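Local coordinates for protein WYL1 (Ruminococcus sp., PDB 6OAW) that probably modulates the RNA-guided activity of the type VI-D CRISPR-Cas system as a WYL-domain accessory protein, at residues 68-73 with 90-95; 7-12 with 159-164; 61-66 with 167-172. All blocks are in the same frame, centred on the assembly; numbering follows the deposited sequence.

From the N terminus, the chain first runs through residues 7-12, a loop ahead of strand 23-28 that is joined only much later to 159-164, so contact 2 closes a long loop of 146 residues. Inside it, helix 55-71 supplies 61-66 and 68-73. Its final turn meets 90-95 across an irregular 16-residue connection, which makes contact 1 nested within the loops of both other contacts. Contact 3 then brings 61-66 against 167-172; its segments alternate with those of contact 2, so the two loops cross along the chain, and both contacts use helix 161-172. Phe90 of contact 1 packs on side chains of both other contacts, tying helices 55-71 and 161-172 to the start of helix 92-96.

Contact 1: residues 68-73 with 90-95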
loop_
_atom_site.group_PDB
_atom_site.type_symbol
_atom_site.label_atom_id
_atom_site.label_comp_id
_atom_site.label_asym_id
_atom_site.label_seq_id
_atom_site.Cartn_x
_atom_site.Cartn_y
_atom_site.Cartn_z
ATOM N N ILE B 68 -11.854 14.383 -14.705
ATOM C CA ILE B 68 -13.235 14.896 -14.477
ATOM C C ILE B 68 -13.448 15.106 -12.960
ATOM O O ILE B 68 -14.117 16.101 -12.598
ATOM C CB ILE B 68 -14.263 13.958 -15.131
ATOM C CG1 ILE B 68 -15.569 14.656 -15.513
ATOM C CG2 ILE B 68 -14.495 12.741 -14.251
ATOM N N ALA B 69 -12.892 14.257 -12.085
ATOM C CA ALA B 69 -13.014 14.454 -10.622
ATOM C C ALA B 69 -12.300 15.762 -10.236
ATOM O O ALA B 69 -12.846 16.541 -9.396
ATOM C CB ALA B 69 -12.465 13.288 -9.857
ATOM N N SER B 70 -11.133 16.021 -10.820
ATOM C CA SER B 70 -10.369 17.251 -10.529
ATOM C C SER B 70 -11.146 18.451 -11.080
ATOM O O SER B 70 -11.376 19.400 -10.336
ATOM C CB SER B 70 -8.978 17.174 -11.068
ATOM O OG SER B 70 -8.247 18.348 -10.731
ATOM N N LEU B 71 -11.572 18.400 -12.333
ATOM C CA LEU B 71 -12.220 19.543 -13.028
ATOM C C LEU B 71 -13.512 19.922 -12.292
ATOM O O LEU B 71 -13.820 21.111 -12.224
ATOM C CB LEU B 71 -12.511 19.156 -14.486
ATOM C CG LEU B 71 -13.266 20.204 -15.304
ATOM C CD1 LEU B 71 -12.365 21.411 -15.578
ATOM C CD2 LEU B 71 -13.812 19.619 -16.595
ATOM N N LYS B 72 -14.252 18.946 -11.780
ATOM C CA LYS B 72 -15.614 19.166 -11.241
ATOM C C LYS B 72 -15.577 19.170 -9.706
ATOM O O LYS B 72 -16.652 19.097 -9.105
ATOM C CB LYS B 72 -16.546 18.088 -11.804
ATOM C CG LYS B 72 -16.706 18.117 -13.317
ATOM C CD LYS B 72 -17.596 19.233 -13.769
ATOM C CE LYS B 72 -17.880 19.210 -15.255
ATOM N NZ LYS B 72 -18.392 20.519 -15.726
ATOM N N TYR B 73 -14.398 19.281 -9.096
ATOM C CA TYR B 73 -14.218 19.199 -7.625
ATOM C C TYR B 73 -15.132 20.188 -6.895
ATOM O O TYR B 73 -15.723 19.814 -5.868
ATOM C CB TYR B 73 -12.760 19.436 -7.237
ATOM C CG TYR B 73 -12.492 19.474 -5.754
ATOM C CD1 TYR B 73 -12.528 18.320 -5.001
ATOM C CD2 TYR B 73 -12.164 20.654 -5.111
ATOM C CE1 TYR B 73 -12.249 18.340 -3.644
ATOM C CE2 TYR B 73 -11.888 20.697 -3.750
ATOM C CZ TYR B 73 -11.912 19.526 -3.021
ATOM O OH TYR B 73 -11.637 19.528 -1.689
ATOM N N PHE B 90 -3.099 15.888 -10.766
ATOM C CA PHE B 90 -4.107 16.912 -11.134
ATOM C C PHE B 90 -4.076 18.024 -10.072
ATOM O O PHE B 90 -3.934 17.742 -8.882
ATOM C CB PHE B 90 -5.483 16.282 -11.353
ATOM C CG PHE B 90 -5.559 15.527 -12.656
ATOM C CD1 PHE B 90 -5.778 16.191 -13.863
ATOM C CD2 PHE B 90 -5.319 14.155 -12.692
ATOM C CE1 PHE B 90 -5.831 15.488 -15.062
ATOM C CE2 PHE B 90 -5.366 13.462 -13.889
ATOM C CZ PHE B 90 -5.630 14.121 -15.065
ATOM N N VAL B 91 -4.210 19.263 -10.526
ATOM C CA VAL B 91 -3.806 20.469 -9.749
ATOM C C VAL B 91 -5.038 21.346 -9.497
ATOM O O VAL B 91 -5.115 21.890 -8.409
ATOM C CB VAL B 91 -2.665 21.254 -10.426
ATOM C CG1 VAL B 91 -2.093 22.294 -9.485
ATOM C CG2 VAL B 91 -1.537 20.355 -10.916
ATOM N N GLU B 92 -5.972 21.459 -10.442
ATOM C CA GLU B 92 -7.222 22.245 -10.273
ATOM C C GLU B 92 -7.852 21.999 -8.885
ATOM O O GLU B 92 -8.111 22.968 -8.172
ATOM C CB GLU B 92 -8.197 21.913 -11.393
ATOM C CG GLU B 92 -9.545 22.602 -11.250
ATOM C CD GLU B 92 -9.704 23.850 -12.059
ATOM O OE1 GLU B 92 -9.591 24.959 -11.462
ATOM O OE2 GLU B 92 -9.946 23.706 -13.281
ATOM N N TRP B 93 -8.085 20.748 -8.499
ATOM C CA TRP B 93 -8.751 20.455 -7.209
ATOM C C TRP B 93 -7.898 21.009 -6.069
ATOM O O TRP B 93 -8.490 21.391 -5.037
ATOM C CB TRP B 93 -9.073 18.970 -7.019
ATOM C CG TRP B 93 -7.895 18.088 -6.765
ATOM C CD1 TRP B 93 -7.179 17.402 -7.706
ATOM C CD2 TRP B 93 -7.363 17.689 -5.488
ATOM N NE1 TRP B 93 -6.198 16.664 -7.105
ATOM C CE2 TRP B 93 -6.295 16.806 -5.746
ATOM C CE3 TRP B 93 -7.689 17.972 -4.152
ATOM C CZ2 TRP B 93 -5.545 16.229 -4.720
ATOM C CZ3 TRP B 93 -6.937 17.418 -3.133
ATOM C CH2 TRP B 93 -5.873 16.558 -3.416
ATOM N N GLN B 94 -6.572 20.979 -6.211
ATOM C CA GLN B 94 -5.656 21.350 -5.106
ATOM C C GLN B 94 -5.695 22.867 -4.947
ATOM O O GLN B 94 -5.598 23.313 -3.819
ATOM C CB GLN B 94 -4.234 20.840 -5.314
ATOM C CG GLN B 94 -4.189 19.338 -5.414
ATOM C CD GLN B 94 -2.788 18.817 -5.474
ATOM O OE1 GLN B 94 -2.030 18.973 -4.521
ATOM N NE2 GLN B 94 -2.469 18.133 -6.567
ATOM N N ILE B 95 -5.936 23.607 -6.027
ATOM C CA ILE B 95 -6.137 25.082 -5.973
ATOM C C ILE B 95 -7.503 25.358 -5.346
ATOM O O ILE B 95 -7.551 26.159 -4.417
ATOM C CB ILE B 95 -5.984 25.732 -7.354
ATOM C CG1 ILE B 95 -4.593 25.452 -7.922
ATOM C CG2 ILE B 95 -6.302 27.219 -7.309
ATOM C CD1 ILE B 95 -3.438 25.889 -7.046
#
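Ser70 and Leu71, in the last turn of helix 55-71, and Tyr73 just beyond it meet residues 90-93 at the start of helix 92-96. Ser70 lies closest: its CA is 4.9 Å from the CA of Trp93. With OG anti to the backbone N (chi1 -178°), the hydroxyl reaches over to accept the N-H of Trp93, a fairly long bond of 3.3 Å from Trp93 N to Ser70 OG with an angle of 152° at the hydrogen. The same oxygen sits in the plane of the indole at its edge, 3.3 Å from Trp93 CD1, and Ser70 CB rests 3.6 Å from Phe90 CB. Structurally this is a helix end docked on a helix beginning within the helical N-terminal part of the protein; Glu153 accepts the N-H groups of Val91 and Glu92, and Leu87 O takes the indole N-H of Trp93. Leu71 adds little: the Leu71 and Glu92 side chains pass at a slant, Leu71 CD1 4.0 Å from Glu92 OE2. Beyond the last helical turn, Tyr73 turns one ring face to Trp93, whose CB makes a CH-pi contact 4.1 Å from the Tyr73 ring centroid and 28° off its normal.

Contact 2: residues 7-12 with 159-164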
loop_
_atom_site.group_PDB
_atom_site.type_symbol
_atom_site.label_atom_id
_atom_site.label_comp_id
_atom_site.label_asym_id
_atom_site.label_seq_id
_atom_site.Cartn_x
_atom_site.Cartn_y
_atom_site.Cartn_z
ATOM N N SER B 7 0.089 28.564 -24.136
ATOM C CA SER B 7 -0.704 28.375 -22.889
ATOM C C SER B 7 -1.044 26.895 -22.642
ATOM O O SER B 7 -1.189 26.533 -21.460
ATOM C CB SER B 7 -1.938 29.228 -22.926
ATOM O OG SER B 7 -2.682 28.995 -24.114
ATOM N N THR B 8 -1.126 26.054 -23.681
ATOM C CA THR B 8 -1.653 24.660 -23.559
ATOM C C THR B 8 -0.603 23.613 -23.961
ATOM O O THR B 8 0.326 23.938 -24.736
ATOM C CB THR B 8 -2.944 24.499 -24.369
ATOM O OG1 THR B 8 -2.640 24.635 -25.751
ATOM C CG2 THR B 8 -4.000 25.511 -23.988
ATOM N N PHE B 9 -0.757 22.393 -23.435
ATOM C CA PHE B 9 0.160 21.249 -23.686
ATOM C C PHE B 9 0.303 21.010 -25.183
ATOM O O PHE B 9 1.412 20.723 -25.646
ATOM C CB PHE B 9 -0.369 19.986 -23.011
ATOM C CG PHE B 9 -0.230 20.016 -21.512
ATOM C CD1 PHE B 9 1.032 19.993 -20.940
ATOM C CD2 PHE B 9 -1.342 20.050 -20.692
ATOM C CE1 PHE B 9 1.188 19.991 -19.566
ATOM C CE2 PHE B 9 -1.189 20.074 -19.315
ATOM C CZ PHE B 9 0.076 20.028 -18.754
ATOM N N LEU B 10 -0.821 21.085 -25.894
ATOM C CA LEU B 10 -0.928 20.840 -27.350
ATOM C C LEU B 10 -1.691 22.000 -27.974
ATOM O O LEU B 10 -2.594 22.552 -27.346
ATOM C CB LEU B 10 -1.655 19.514 -27.583
ATOM C CG LEU B 10 -0.941 18.255 -27.091
ATOM C CD1 LEU B 10 -1.841 17.035 -27.253
ATOM C CD2 LEU B 10 0.374 18.048 -27.827
ATOM N N PRO B 11 -1.336 22.409 -29.213
ATOM C CA PRO B 11 -2.005 23.525 -29.870
ATOM C C PRO B 11 -3.428 23.096 -30.257
ATOM O O PRO B 11 -3.645 21.910 -30.484
ATOM C CB PRO B 11 -1.112 23.832 -31.083
ATOM C CG PRO B 11 -0.433 22.510 -31.394
ATOM C CD PRO B 11 -0.322 21.773 -30.067
ATOM N N LYS B 12 -4.363 24.052 -30.289
ATOM C CA LYS B 12 -5.753 23.805 -30.751
ATOM C C LYS B 12 -5.630 23.337 -32.203
ATOM O O LYS B 12 -4.804 23.930 -32.938
ATOM C CB LYS B 12 -6.621 25.062 -30.604
ATOM C CG LYS B 12 -6.508 25.826 -29.291
ATOM N N LEU B 159 4.133 23.215 -19.488
ATOM C CA LEU B 159 3.589 22.963 -20.855
ATOM C C LEU B 159 4.131 21.650 -21.457
ATOM O O LEU B 159 3.991 21.482 -22.674
ATOM C CB LEU B 159 3.959 24.154 -21.751
ATOM C CG LEU B 159 3.512 25.524 -21.230
ATOM C CD1 LEU B 159 4.283 26.666 -21.874
ATOM C CD2 LEU B 159 2.021 25.720 -21.432
ATOM N N THR B 160 4.692 20.729 -20.667
ATOM C CA THR B 160 5.355 19.508 -21.200
ATOM C C THR B 160 4.459 18.291 -20.985
ATOM O O THR B 160 4.444 17.757 -19.857
ATOM C CB THR B 160 6.722 19.307 -20.553
ATOM O OG1 THR B 160 7.417 20.554 -20.611
ATOM C CG2 THR B 160 7.505 18.220 -21.248
ATOM N N LEU B 161 3.746 17.864 -22.022
ATOM C CA LEU B 161 2.781 16.733 -21.948
ATOM C C LEU B 161 3.446 15.483 -21.348
ATOM O O LEU B 161 2.818 14.830 -20.456
ATOM C CB LEU B 161 2.226 16.446 -23.342
ATOM C CG LEU B 161 1.083 15.437 -23.384
ATOM C CD1 LEU B 161 0.013 15.745 -22.344
ATOM C CD2 LEU B 161 0.469 15.381 -24.777
ATOM N N ARG B 162 4.675 15.182 -21.775
ATOM C CA ARG B 162 5.453 13.991 -21.328
ATOM C C ARG B 162 5.473 13.957 -19.781
ATOM O O ARG B 162 5.133 12.910 -19.187
ATOM C CB ARG B 162 6.857 14.026 -21.958
ATOM C CG ARG B 162 7.721 12.801 -21.654
ATOM C CD ARG B 162 8.668 12.374 -22.782
ATOM N N ARG B 163 5.823 15.092 -19.172
ATOM C CA ARG B 163 5.975 15.262 -17.710
ATOM C C ARG B 163 4.600 15.058 -17.050
ATOM O O ARG B 163 4.523 14.304 -16.042
ATOM C CB ARG B 163 6.581 16.646 -17.420
ATOM N N PHE B 164 3.553 15.706 -17.578
ATOM C CA PHE B 164 2.177 15.662 -17.010
ATOM C C PHE B 164 1.683 14.202 -17.002
ATOM O O PHE B 164 1.262 13.695 -15.932
ATOM C CB PHE B 164 1.257 16.603 -17.787
ATOM C CG PHE B 164 -0.206 16.555 -17.444
ATOM C CD1 PHE B 164 -0.641 16.327 -16.159
ATOM C CD2 PHE B 164 -1.154 16.817 -18.409
ATOM C CE1 PHE B 164 -1.992 16.319 -15.848
ATOM C CE2 PHE B 164 -2.505 16.803 -18.103
ATOM C CZ PHE B 164 -2.927 16.539 -16.824
#
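The start of helix 161-172 is where the N-terminal loop docks, and Phe9 supplies most of the loop's side of this contact by lying against residues 159-161 and Phe164. The phenyl ring of Phe9 has its CG beside the backbone N (chi1 -72°), which turns it from the loop toward the helix. Its CD1 comes within 3.6 Å of Leu159 C and likewise of Leu161 N, while Thr160 N, in the N-cap position, lies at the ring edge, 3.7 Å from Phe9 CE1. Over one face comes Phe164, which Phe90 in turn meets edge-to-face: the planes of Phe9 and Phe164 are tilted by only 12°, yet with centroids 4.8 Å apart the rings are slid so far that they barely overlap, and the closest atoms are Phe9 CE2 and Phe164 CD2 at 3.4 Å. Cutting Phe9 back to an alanine removes the ring, and a gap would probably open beside Phe164, with the loop losing much of its grip on the helix start. On one flank Leu159 CD2 packs 3.3 Å from Ser7 O; on another, Leu10 CD1 meets Leu161 CD2 at 3.8 Å. The loop is braced within itself by Thr8 OG1, which donates to Leu10 O from above the carbonyl plane. Helix 151-156 also touches Phe9, through Glu153 and Asn154. Helix 139-145 packs on Leu10 and Leu161, and strand 23-28 reaches Leu161 through Gln24.

Contact 3: residues 61-66 with 167-172; sequences SIFDSA and AVYEDY
Ile62 and Tyr172 form the tight part of this contact. Ile62 CD1 stands above the centre of the phenol ring, 3.6 Å from the Tyr172 ring centroid and only 10° off the normal, a well-centred CH-pi contact. The geometry follows from the extended isoleucine chain (chi2 172°), which carries CD1 out over the ring, while the CG2 branch lies 3.6 Å from Tyr172 CD1. The far end of the ring is held by a hydrogen bond between Tyr172 OH and Asp39 OD2. CG2 also reaches a second ring, 4.0 Å from Tyr169 CE1, so the one side chain touches two tyrosine rings, the face of Tyr172 and the edge of Tyr169. Tyr169 reaches past it until its OH lies 3.6 Å from Phe63 CB; that hydroxyl's own hydrogen bond is with Leu59 O, one turn earlier on helix 55-71.

Packing is looser between the Phe63 ring and Val168, with Phe63 CD2 4.4 Å from Val168 CG1. This side does not face solvent: all five touching residues are buried, and Phe90 packs against both Phe63 and Val168. No hydrogen bond joins the two segments directly. The segment axes come no closer than 10.7 Å and cross at 89°, an orthogonal helix packing in which apolar and aromatic side chains fill the crossing of helices 55-71 and 161-172 in the helical N-terminal part of WYL1.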
loop_
_atom_site.group_PDB
_atom_site.type_symbol
_atom_site.label_atom_id
_atom_site.label_comp_id
_atom_site.label_asym_id
_atom_site.label_seq_id
_atom_site.Cartn_x
_atom_site.Cartn_y
_atom_site.Cartn_z
ATOM N N SER B 61 -9.021 5.999 -20.197
ATOM C CA SER B 61 -10.053 5.831 -19.143
ATOM C C SER B 61 -9.515 6.375 -17.822
ATOM O O SER B 61 -10.265 7.051 -17.105
ATOM C CB SER B 61 -10.446 4.391 -18.970
ATOM O OG SER B 61 -11.097 3.921 -20.122
ATOM N N ILE B 62 -8.279 6.026 -17.478
ATOM C CA ILE B 62 -7.658 6.460 -16.198
ATOM C C ILE B 62 -7.598 7.990 -16.219
ATOM O O ILE B 62 -8.095 8.613 -15.263
ATOM C CB ILE B 62 -6.268 5.844 -16.005
ATOM C CG1 ILE B 62 -6.355 4.328 -15.822
ATOM C CG2 ILE B 62 -5.547 6.509 -14.834
ATOM C CD1 ILE B 62 -5.014 3.642 -15.819
ATOM N N PHE B 63 -7.022 8.551 -17.286
ATOM C CA PHE B 63 -6.903 10.007 -17.473
ATOM C C PHE B 63 -8.292 10.636 -17.363
ATOM O O PHE B 63 -8.395 11.575 -16.584
ATOM C CB PHE B 63 -6.207 10.372 -18.779
ATOM C CG PHE B 63 -5.993 11.851 -18.894
ATOM C CD1 PHE B 63 -7.022 12.668 -19.334
ATOM C CD2 PHE B 63 -4.808 12.419 -18.473
ATOM C CE1 PHE B 63 -6.857 14.039 -19.346
ATOM C CE2 PHE B 63 -4.634 13.794 -18.513
ATOM C CZ PHE B 63 -5.658 14.596 -18.956
ATOM N N ASP B 64 -9.312 10.123 -18.052
ATOM C CA ASP B 64 -10.653 10.756 -18.147
ATOM C C ASP B 64 -11.289 10.787 -16.756
ATOM O O ASP B 64 -11.820 11.862 -16.335
ATOM C CB ASP B 64 -11.572 10.045 -19.144
ATOM C CG ASP B 64 -11.223 10.328 -20.600
ATOM O OD1 ASP B 64 -10.410 11.236 -20.838
ATOM O OD2 ASP B 64 -11.750 9.629 -21.474
ATOM N N SER B 65 -11.229 9.667 -16.046
ATOM C CA SER B 65 -11.793 9.566 -14.686
ATOM C C SER B 65 -11.100 10.540 -13.735
ATOM O O SER B 65 -11.813 11.282 -13.031
ATOM C CB SER B 65 -11.711 8.150 -14.224
ATOM O OG SER B 65 -12.571 7.383 -15.035
ATOM N N ALA B 66 -9.775 10.506 -13.668
ATOM C CA ALA B 66 -8.997 11.329 -12.721
ATOM C C ALA B 66 -9.245 12.812 -13.034
ATOM O O ALA B 66 -9.385 13.595 -12.094
ATOM C CB ALA B 66 -7.532 10.984 -12.815
ATOM N N ALA B 167 3.425 11.804 -14.643
ATOM C CA ALA B 167 2.981 12.108 -13.265
ATOM C C ALA B 167 1.613 11.463 -13.028
ATOM O O ALA B 167 1.412 10.880 -11.977
ATOM C CB ALA B 167 2.954 13.592 -13.054
ATOM N N VAL B 168 0.700 11.571 -13.984
ATOM C CA VAL B 168 -0.652 10.970 -13.845
ATOM C C VAL B 168 -0.512 9.454 -13.600
ATOM O O VAL B 168 -1.157 8.960 -12.661
ATOM C CB VAL B 168 -1.532 11.282 -15.064
ATOM C CG1 VAL B 168 -2.759 10.381 -15.127
ATOM C CG2 VAL B 168 -1.956 12.729 -15.070
ATOM N N TYR B 169 0.295 8.745 -14.397
ATOM C CA TYR B 169 0.307 7.253 -14.409
ATOM C C TYR B 169 1.170 6.746 -13.256
ATOM O O TYR B 169 0.792 5.723 -12.687
ATOM C CB TYR B 169 0.673 6.710 -15.796
ATOM C CG TYR B 169 -0.353 7.101 -16.827
ATOM C CD1 TYR B 169 -1.693 6.800 -16.644
ATOM C CD2 TYR B 169 -0.012 7.891 -17.906
ATOM C CE1 TYR B 169 -2.666 7.223 -17.537
ATOM C CE2 TYR B 169 -0.970 8.334 -18.803
ATOM C CZ TYR B 169 -2.303 8.000 -18.625
ATOM O OH TYR B 169 -3.218 8.437 -19.545
ATOM N N GLU B 170 2.251 7.452 -12.900
ATOM C CA GLU B 170 3.059 7.108 -11.699
ATOM C C GLU B 170 2.174 7.273 -10.461
ATOM O O GLU B 170 2.242 6.404 -9.564
ATOM C CB GLU B 170 4.318 7.957 -11.532
ATOM C CG GLU B 170 5.328 7.793 -12.636
ATOM C CD GLU B 170 6.231 6.575 -12.608
ATOM O OE1 GLU B 170 6.088 5.708 -11.706
ATOM O OE2 GLU B 170 7.089 6.477 -13.521
ATOM N N ASP B 171 1.359 8.317 -10.395
ATOM C CA ASP B 171 0.458 8.514 -9.225
ATOM C C ASP B 171 -0.637 7.433 -9.217
ATOM O O ASP B 171 -0.913 6.880 -8.153
ATOM C CB ASP B 171 -0.206 9.883 -9.208
ATOM C CG ASP B 171 0.646 10.984 -8.636
ATOM O OD1 ASP B 171 1.800 10.697 -8.260
ATOM O OD2 ASP B 171 0.152 12.120 -8.632
ATOM N N TYR B 172 -1.242 7.152 -10.368
ATOM C CA TYR B 172 -2.229 6.055 -10.510
ATOM C C TYR B 172 -1.668 4.794 -9.841
ATOM O O TYR B 172 -2.300 4.254 -8.922
ATOM C CB TYR B 172 -2.557 5.797 -11.979
ATOM C CG TYR B 172 -3.409 4.572 -12.151
ATOM C CD1 TYR B 172 -4.769 4.600 -11.894
ATOM C CD2 TYR B 172 -2.821 3.361 -12.490
ATOM C CE1 TYR B 172 -5.545 3.464 -12.035
ATOM C CE2 TYR B 172 -3.576 2.221 -12.642
ATOM C CZ TYR B 172 -4.940 2.270 -12.409
ATOM O OH TYR B 172 -5.636 1.109 -12.583
#